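Local coordinates for protein beta-galactosidase (Marinomonas sp. ef1, PDB 6Y2K) that hydrolyses beta-D-galactosides as a cold-active hexameric beta-galactosidase of glycoside hydrolase family 42, probably releasing terminal galactose from substrates such as lactose, at residues 129-143 with 230-244. Sequence-based numbering, arbitrary orientation.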
# COMPACT_ATOMS: atom_id res chain seq x y z
N GLY A 129 57.10 22.16 24.48
CA GLY A 129 56.19 22.72 25.48
C GLY A 129 56.25 24.23 25.65
O GLY A 129 55.27 24.83 26.12
N HIS A 130 57.38 24.84 25.29
CA HIS A 130 57.53 26.31 25.33
C HIS A 130 57.77 26.96 23.96
O HIS A 130 58.15 28.12 23.87
CB HIS A 130 58.65 26.70 26.31
CG HIS A 130 58.38 26.26 27.71
ND1 HIS A 130 59.34 25.68 28.51
CD2 HIS A 130 57.25 26.29 28.45
CE1 HIS A 130 58.82 25.39 29.69
NE2 HIS A 130 57.54 25.74 29.67
N HIS A 131 57.49 26.21 22.89
CA HIS A 131 57.62 26.74 21.54
C HIS A 131 56.53 27.81 21.35
O HIS A 131 55.38 27.57 21.72
CB HIS A 131 57.47 25.60 20.53
CG HIS A 131 57.91 25.96 19.15
ND1 HIS A 131 57.22 26.85 18.36
CD2 HIS A 131 58.96 25.54 18.40
CE1 HIS A 131 57.83 26.98 17.20
NE2 HIS A 131 58.89 26.19 17.20
N PRO A 132 56.89 29.00 20.79
CA PRO A 132 55.90 30.08 20.68
C PRO A 132 54.74 29.82 19.71
O PRO A 132 53.72 30.49 19.81
CB PRO A 132 56.73 31.29 20.22
CG PRO A 132 57.95 30.71 19.59
CD PRO A 132 58.22 29.42 20.32
N ALA A 133 54.91 28.89 18.78
CA ALA A 133 53.82 28.42 17.91
C ALA A 133 52.76 27.58 18.63
O ALA A 133 51.62 27.56 18.21
CB ALA A 133 54.38 27.61 16.73
N VAL A 134 53.14 26.87 19.69
CA VAL A 134 52.25 25.89 20.31
C VAL A 134 51.33 26.57 21.32
O VAL A 134 51.78 27.04 22.37
CB VAL A 134 53.04 24.73 20.96
CG1 VAL A 134 52.10 23.75 21.66
CG2 VAL A 134 53.87 24.01 19.91
N ALA A 135 50.04 26.63 20.98
CA ALA A 135 49.02 27.23 21.84
C ALA A 135 48.26 26.20 22.67
O ALA A 135 47.67 26.55 23.70
CB ALA A 135 48.06 28.04 20.99
N SER A 136 48.30 24.94 22.24
CA SER A 136 47.44 23.90 22.77
C SER A 136 48.00 22.52 22.48
O SER A 136 48.76 22.35 21.53
CB SER A 136 46.06 24.05 22.13
OG SER A 136 45.21 22.96 22.42
N TRP A 137 47.61 21.53 23.30
CA TRP A 137 47.94 20.13 23.02
C TRP A 137 46.68 19.28 22.97
O TRP A 137 45.83 19.41 23.85
CB TRP A 137 48.84 19.54 24.11
CG TRP A 137 50.23 20.10 24.19
CD1 TRP A 137 50.61 21.26 24.79
CD2 TRP A 137 51.42 19.50 23.68
NE1 TRP A 137 51.96 21.42 24.68
CE2 TRP A 137 52.49 20.35 24.01
CE3 TRP A 137 51.69 18.31 22.99
CZ2 TRP A 137 53.82 20.06 23.67
CZ3 TRP A 137 53.01 18.02 22.65
CH2 TRP A 137 54.06 18.89 22.99
N GLN A 138 46.57 18.42 21.96
CA GLN A 138 45.56 17.35 21.93
C GLN A 138 46.22 16.06 22.41
O GLN A 138 47.21 15.62 21.83
CB GLN A 138 45.02 17.13 20.51
CG GLN A 138 44.01 15.97 20.41
CD GLN A 138 43.55 15.73 18.99
OE1 GLN A 138 42.77 16.51 18.45
NE2 GLN A 138 44.01 14.63 18.38
N THR A 139 45.67 15.45 23.46
CA THR A 139 46.14 14.14 23.91
C THR A 139 45.60 13.04 22.99
O THR A 139 44.40 12.95 22.79
CB THR A 139 45.71 13.84 25.35
OG1 THR A 139 44.30 14.04 25.48
CG2 THR A 139 46.45 14.74 26.33
N ASP A 140 46.49 12.23 22.42
CA ASP A 140 46.08 11.04 21.68
C ASP A 140 45.16 11.47 20.50
O ASP A 140 45.41 12.52 19.87
CB ASP A 140 45.44 10.04 22.68
CG ASP A 140 45.41 8.59 22.19
OD1 ASP A 140 44.40 8.22 21.52
OD2 ASP A 140 46.32 7.80 22.54
N ASN A 141 44.14 10.68 20.17
CA ASN A 141 43.19 11.00 19.11
C ASN A 141 41.98 10.08 19.22
O ASN A 141 42.09 8.88 18.98
CB ASN A 141 43.82 10.83 17.72
CG ASN A 141 42.92 11.36 16.61
OD1 ASN A 141 42.81 12.58 16.40
ND2 ASN A 141 42.24 10.44 15.91
N GLU A 142 40.84 10.65 19.60
CA GLU A 142 39.55 9.94 19.63
C GLU A 142 39.62 8.66 20.45
O GLU A 142 39.46 7.55 19.94
CB GLU A 142 39.03 9.66 18.20
CG GLU A 142 38.63 10.90 17.40
CD GLU A 142 37.88 10.55 16.12
OE1 GLU A 142 38.20 9.51 15.51
OE2 GLU A 142 36.97 11.31 15.71
N TYR A 143 39.87 8.83 21.75
CA TYR A 143 39.80 7.75 22.71
C TYR A 143 38.52 6.98 22.47
O TYR A 143 37.45 7.59 22.36
CB TYR A 143 39.74 8.27 24.16
CG TYR A 143 40.98 8.94 24.72
CD1 TYR A 143 42.25 8.43 24.48
CD2 TYR A 143 40.87 10.05 25.54
CE1 TYR A 143 43.39 9.03 25.02
CE2 TYR A 143 42.00 10.67 26.08
CZ TYR A 143 43.25 10.15 25.83
OH TYR A 143 44.37 10.77 26.37
N LEU A 230 52.23 17.35 30.51
CA LEU A 230 51.98 18.58 29.77
C LEU A 230 51.78 19.79 30.69
O LEU A 230 52.21 20.89 30.33
CB LEU A 230 50.80 18.41 28.80
CG LEU A 230 51.03 17.40 27.66
CD1 LEU A 230 49.72 17.00 26.99
CD2 LEU A 230 52.02 17.94 26.63
N ARG A 231 51.17 19.60 31.87
CA ARG A 231 51.08 20.67 32.89
C ARG A 231 52.46 21.14 33.36
O ARG A 231 52.68 22.34 33.54
CB ARG A 231 50.31 20.21 34.13
CG ARG A 231 48.82 19.99 33.97
CD ARG A 231 48.10 21.20 33.43
NE ARG A 231 46.66 20.99 33.39
CZ ARG A 231 45.80 21.72 32.68
NH1 ARG A 231 46.22 22.74 31.92
NH2 ARG A 231 44.51 21.41 32.72
N GLU A 232 53.36 20.18 33.57
CA GLU A 232 54.72 20.47 34.04
C GLU A 232 55.53 21.22 32.97
O GLU A 232 56.11 22.27 33.25
CB GLU A 232 55.43 19.16 34.43
CG GLU A 232 56.90 19.24 34.83
CD GLU A 232 57.19 20.12 36.04
OE1 GLU A 232 58.38 20.48 36.22
OE2 GLU A 232 56.25 20.45 36.81
N HIS A 233 55.53 20.69 31.75
CA HIS A 233 56.43 21.17 30.70
C HIS A 233 55.82 22.11 29.67
O HIS A 233 56.55 22.63 28.83
CB HIS A 233 57.07 19.98 29.99
CG HIS A 233 57.91 19.14 30.90
ND1 HIS A 233 59.12 19.58 31.40
CD2 HIS A 233 57.71 17.91 31.43
CE1 HIS A 233 59.63 18.65 32.19
NE2 HIS A 233 58.79 17.62 32.22
N SER A 234 54.51 22.34 29.73
CA SER A 234 53.84 23.25 28.79
C SER A 234 52.77 24.09 29.48
O SER A 234 51.61 24.16 29.02
CB SER A 234 53.28 22.48 27.60
OG SER A 234 52.99 23.34 26.51
N ALA A 235 53.17 24.75 30.57
CA ALA A 235 52.31 25.69 31.30
C ALA A 235 51.72 26.75 30.38
O ALA A 235 52.40 27.25 29.47
CB ALA A 235 53.09 26.36 32.43
N GLY A 236 50.45 27.06 30.59
CA GLY A 236 49.75 28.06 29.80
C GLY A 236 49.07 27.55 28.54
O GLY A 236 48.25 28.27 27.96
N ARG A 237 49.39 26.33 28.09
CA ARG A 237 48.79 25.75 26.88
C ARG A 237 47.45 25.07 27.22
O ARG A 237 47.35 24.40 28.24
CB ARG A 237 49.73 24.74 26.22
CG ARG A 237 50.79 25.37 25.31
CD ARG A 237 51.75 26.30 26.04
NE ARG A 237 52.73 26.86 25.11
CZ ARG A 237 53.74 27.66 25.45
NH1 ARG A 237 54.56 28.12 24.52
NH2 ARG A 237 53.93 28.01 26.72
N ASP A 238 46.44 25.26 26.36
CA ASP A 238 45.15 24.59 26.53
C ASP A 238 45.28 23.10 26.22
O ASP A 238 45.72 22.73 25.14
CB ASP A 238 44.09 25.17 25.59
CG ASP A 238 43.66 26.57 25.97
OD1 ASP A 238 43.56 26.88 27.17
OD2 ASP A 238 43.36 27.35 25.06
N LEU A 239 44.93 22.26 27.19
CA LEU A 239 44.93 20.81 26.99
C LEU A 239 43.51 20.38 26.61
O LEU A 239 42.55 20.75 27.29
CB LEU A 239 45.42 20.09 28.24
CG LEU A 239 46.76 20.61 28.80
CD1 LEU A 239 47.20 19.79 29.99
CD2 LEU A 239 47.84 20.61 27.73
N VAL A 240 43.41 19.62 25.53
CA VAL A 240 42.14 19.28 24.91
C VAL A 240 42.18 17.82 24.46
O VAL A 240 43.26 17.28 24.20
CB VAL A 240 41.83 20.24 23.73
CG1 VAL A 240 42.87 20.15 22.62
CG2 VAL A 240 40.43 20.03 23.16
N HIS A 241 41.01 17.20 24.40
CA HIS A 241 40.85 15.94 23.70
C HIS A 241 39.69 16.05 22.70
O HIS A 241 38.78 16.87 22.87
CB HIS A 241 40.63 14.76 24.65
CG HIS A 241 40.64 13.45 23.94
ND1 HIS A 241 41.80 12.88 23.45
CD2 HIS A 241 39.63 12.65 23.52
CE1 HIS A 241 41.50 11.77 22.80
NE2 HIS A 241 40.19 11.61 22.83
N ASN A 242 39.76 15.25 21.63
CA ASN A 242 38.74 15.26 20.57
C ASN A 242 37.77 14.07 20.72
O ASN A 242 38.11 12.93 20.41
CB ASN A 242 39.37 15.36 19.16
CG ASN A 242 40.34 14.23 18.83
OD1 ASN A 242 41.00 13.66 19.70
ND2 ASN A 242 40.43 13.91 17.54
N TYR A 243 36.57 14.38 21.21
CA TYR A 243 35.50 13.41 21.43
C TYR A 243 34.67 13.23 20.16
O TYR A 243 34.88 13.92 19.16
CB TYR A 243 34.60 13.87 22.58
CG TYR A 243 35.35 14.22 23.85
CD1 TYR A 243 36.17 13.28 24.47
CD2 TYR A 243 35.23 15.48 24.44
CE1 TYR A 243 36.86 13.59 25.64
CE2 TYR A 243 35.91 15.80 25.62
CZ TYR A 243 36.73 14.85 26.21
OH TYR A 243 37.41 15.15 27.39
N MET A 244 33.73 12.29 20.20
CA MET A 244 33.00 11.87 19.00
C MET A 244 31.50 11.98 19.16
O MET A 244 30.98 12.08 20.27
CB MET A 244 33.37 10.43 18.66
CG MET A 244 34.84 10.24 18.32
SD MET A 244 35.31 8.51 18.17
CE MET A 244 35.30 7.99 19.88
O HOH W 1 55.94 24.64 31.82
O HOH W 2 56.16 30.75 24.63
O HOH W 3 47.65 29.01 24.85
O HOH W 4 36.98 10.35 22.39
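D238 O takes two bonds from strand 134-138: W137 N at 2.9 Å and S136 OG at 2.8 Å, from opposite faces of the carbonyl plane. Strands 134-138 and 238-244 are parallel neighbours, fourth and fifth in the eight-stranded TIM barrel of this GH42 enzyme. The backbone pairing runs on through W137 O to V240 N and V240 O to T139 N.

At the N-terminal end of the strands, R237 reaches into the turn 131-134. Its chain turns about the CB-CG bond (chi2 63°) and then runs straight. NE donates to V134 O at 2.9 Å and NH1 to H131 O at 3.0 Å, while NH2 is tied to A235 O in the guanidinium plane. G129 O lies over one guanidinium face. With an alanine here, V134 O and H131 O would probably both lose their arginine donors, and the turn would be freer to shift against the strand. S234 OG bridges two residues of 129-143: it donates to G129 O, on a lone pair, and accepts from W137 NE1. L230 CD2 sits over the indole face, 3.6 Å from the centroid of its five-membered ring, and V134 CG1 covers the other face.

Toward the C-terminal ends, where TIM barrels carry their active sites, E142 OE1 is hydrogen-bonded to a glycerol, probably from the crystallisation liquor. The N242 amide ties down both a backbone and a side chain there: OD1 accepts from E142 N, and ND2 donates to the side-chain oxygen N141 OD1. The H241 ring is fixed at both nitrogens and stacks, offset, on Y143 with planes 10° apart. H241 ND1 donates to T139 O at 2.7 Å, and NE2 accepts a nearly straight bond (168°) from Y143 N.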